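Local coordinates for protein Agap007691-pb (Anopheles gambiae, PDB 5C98) that is a mosquito serpin whose own function is not established, though its family generally inhibits serine proteases, at residues E27-K30 against A31-D34. Sequence-based numbering, arbitrary orientation.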
ATOM      1  N   GLU A  27      -9.177  -3.819   7.477  1.00 14.57           N
ATOM      2  CA  GLU A  27      -9.250  -5.269   7.632  1.00 16.74           C
ATOM      3  C   GLU A  27      -8.039  -5.949   7.016  1.00 15.44           C
ATOM      4  O   GLU A  27      -7.457  -6.866   7.602  1.00 15.79           O
ATOM      5  CB  GLU A  27     -10.515  -5.796   6.957  1.00 18.50           C
ATOM      6  CG  GLU A  27     -11.795  -5.481   7.732  1.00 21.43           C
ATOM      7  CD  GLU A  27     -13.050  -5.757   6.940  1.00 39.36           C
ATOM      8  OE1 GLU A  27     -12.990  -5.783   5.686  1.00 38.33           O
ATOM      9  OE2 GLU A  27     -14.111  -5.931   7.582  1.00 43.13           O
ATOM     10  N   TYR A  28      -7.648  -5.516   5.823  1.00 14.29           N
ATOM     11  CA  TYR A  28      -6.485  -6.090   5.165  1.00 13.31           C
ATOM     12  C   TYR A  28      -5.227  -5.866   5.995  1.00 15.94           C
ATOM     13  O   TYR A  28      -4.405  -6.773   6.161  1.00 14.80           O
ATOM     14  CB  TYR A  28      -6.351  -5.417   3.807  1.00 15.17           C
ATOM     15  CG  TYR A  28      -5.289  -5.967   2.878  1.00 16.40           C
ATOM     16  CD1 TYR A  28      -3.951  -5.657   3.040  1.00 15.75           C
ATOM     17  CD2 TYR A  28      -5.644  -6.735   1.781  1.00 14.79           C
ATOM     18  CE1 TYR A  28      -2.999  -6.111   2.150  1.00 15.25           C
ATOM     19  CE2 TYR A  28      -4.694  -7.198   0.901  1.00 15.84           C
ATOM     20  CZ  TYR A  28      -3.395  -6.894   1.082  1.00 14.19           C
ATOM     21  OH  TYR A  28      -2.428  -7.330   0.180  1.00 15.96           O
ATOM     22  N   PHE A  29      -5.043  -4.649   6.493  1.00 14.02           N
ATOM     23  CA  PHE A  29      -3.849  -4.376   7.287  1.00 14.14           C
ATOM     24  C   PHE A  29      -3.805  -5.238   8.542  1.00 15.81           C
ATOM     25  O   PHE A  29      -2.743  -5.748   8.899  1.00 15.84           O
ATOM     26  CB  PHE A  29      -3.738  -2.890   7.633  1.00 15.08           C
ATOM     27  CG  PHE A  29      -2.460  -2.545   8.336  1.00 15.28           C
ATOM     28  CD1 PHE A  29      -1.243  -2.838   7.755  1.00 18.10           C
ATOM     29  CD2 PHE A  29      -2.460  -1.983   9.587  1.00 16.58           C
ATOM     30  CE1 PHE A  29      -0.059  -2.558   8.400  1.00 18.83           C
ATOM     31  CE2 PHE A  29      -1.253  -1.692  10.202  1.00 16.62           C
ATOM     32  CZ  PHE A  29      -0.084  -1.991   9.598  1.00 17.87           C
ATOM     33  N   LYS A  30      -4.940  -5.420   9.217  1.00 14.36           N
ATOM     34  CA  LYS A  30      -4.965  -6.296  10.386  1.00 15.20           C
ATOM     35  C   LYS A  30      -4.555  -7.708  10.022  1.00 17.03           C
ATOM     36  O   LYS A  30      -3.961  -8.416  10.840  1.00 19.17           O
ATOM     37  CB  LYS A  30      -6.374  -6.341  10.999  1.00 18.37           C
ATOM     38  CG  LYS A  30      -6.734  -5.077  11.679  1.00 23.54           C
ATOM     39  CD  LYS A  30      -8.195  -5.023  12.100  1.00 19.91           C
ATOM     40  CE  LYS A  30      -8.578  -3.559  12.218  1.00 22.19           C
ATOM     41  NZ  LYS A  30      -9.803  -3.417  12.999  1.00 28.93           N
ATOM     42  N   ALA A  31      -4.894  -8.156   8.818  1.00 16.20           N
ATOM     43  CA  ALA A  31      -4.551  -9.508   8.394  1.00 18.66           C
ATOM     44  C   ALA A  31      -3.084  -9.651   8.036  1.00 21.32           C
ATOM     45  O   ALA A  31      -2.568 -10.772   8.074  1.00 26.04           O
ATOM     46  CB  ALA A  31      -5.394  -9.899   7.174  1.00 20.46           C
ATOM     47  N   CYS A  32      -2.390  -8.573   7.668  1.00 18.39           N
ATOM     48  CA  CYS A  32      -0.970  -8.714   7.360  1.00 20.46           C
ATOM     49  C   CYS A  32      -0.026  -8.122   8.402  1.00 20.60           C
ATOM     50  O   CYS A  32       1.168  -8.441   8.370  1.00 21.35           O
ATOM     51  CB  CYS A  32      -0.641  -8.229   5.943  1.00 27.86           C
ATOM     52  SG  CYS A  32      -0.970  -6.539   5.619  1.00 27.62           S
ATOM     53  N   TYR A  33      -0.518  -7.333   9.356  1.00 18.14           N
ATOM     54  CA  TYR A  33       0.358  -6.738  10.354  1.00 18.23           C
ATOM     55  C   TYR A  33       1.069  -7.825  11.128  1.00 20.92           C
ATOM     56  O   TYR A  33       0.461  -8.816  11.541  1.00 21.41           O
ATOM     57  CB  TYR A  33      -0.451  -5.891  11.330  1.00 16.36           C
ATOM     58  CG  TYR A  33       0.281  -5.412  12.546  1.00 16.29           C
ATOM     59  CD1 TYR A  33       1.277  -4.454  12.452  1.00 17.18           C
ATOM     60  CD2 TYR A  33      -0.050  -5.886  13.804  1.00 18.90           C
ATOM     61  CE1 TYR A  33       1.932  -4.014  13.574  1.00 16.00           C
ATOM     62  CE2 TYR A  33       0.571  -5.439  14.926  1.00 18.70           C
ATOM     63  CZ  TYR A  33       1.564  -4.483  14.829  1.00 18.28           C
ATOM     64  OH  TYR A  33       2.193  -4.043  15.975  1.00 19.80           O
ATOM     65  N   ASP A  34       2.370  -7.628  11.328  1.00 18.88           N
ATOM     66  CA  ASP A  34       3.199  -8.485  12.166  1.00 22.25           C
ATOM     67  C   ASP A  34       3.976  -7.531  13.062  1.00 19.58           C
ATOM     68  O   ASP A  34       4.741  -6.697  12.558  1.00 20.18           O
ATOM     69  CB  ASP A  34       4.124  -9.326  11.292  1.00 23.62           C
ATOM     70  CG  ASP A  34       5.065 -10.224  12.092  1.00 27.02           C
ATOM     71  OD1 ASP A  34       5.323 -10.002  13.309  1.00 27.32           O
ATOM     72  OD2 ASP A  34       5.558 -11.188  11.471  1.00 39.91           O
TER
HETATM   73  O   HOH W   1      -1.882 -10.238  11.202  1.00 30.53           O
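Phe29, in the last turn of helix 15-32, and Tyr33, the first residue beyond it, both hold CG anti to the backbone N (chi1 -174° and 170°), which sends both rings to the same side of the helix, leaning toward its C-terminal end. The rings meet obliquely, planes at 52°, with Phe29 CZ 4.0 Å from Tyr33 CD1; Tyr33 CB lies over one face of the Phe29 ring, toward its rim. Cys32 SG sits between its backbone N and carbonyl carbon, which turns the sulfur back toward the preceding turn, where SG reaches 4.0 Å from Tyr28 CD1 and lies obliquely to the Tyr28 and Phe29 rings, a sulfur-aromatic contact with each. The backbone closes the helix: Tyr33 N donates a hydrogen bond to Phe29 O (2.8 Å), four residues back and nearly in line with the carbonyl, and Cys32 N shares itself weakly between the carbonyls of Tyr28 and Phe29. A water donates to both Lys30 O and Tyr33 O, each at 2.8 Å, bridging the last turn to the exit. Within the serpin fold, Phe29 is buried against Val41 of strand 39-41 and Val369 of strand 366-372, Tyr33 packs on Leu250 and Val254 of helix 250-256, and Tyr28 and Cys32 touch Thr292 of helix 289-295.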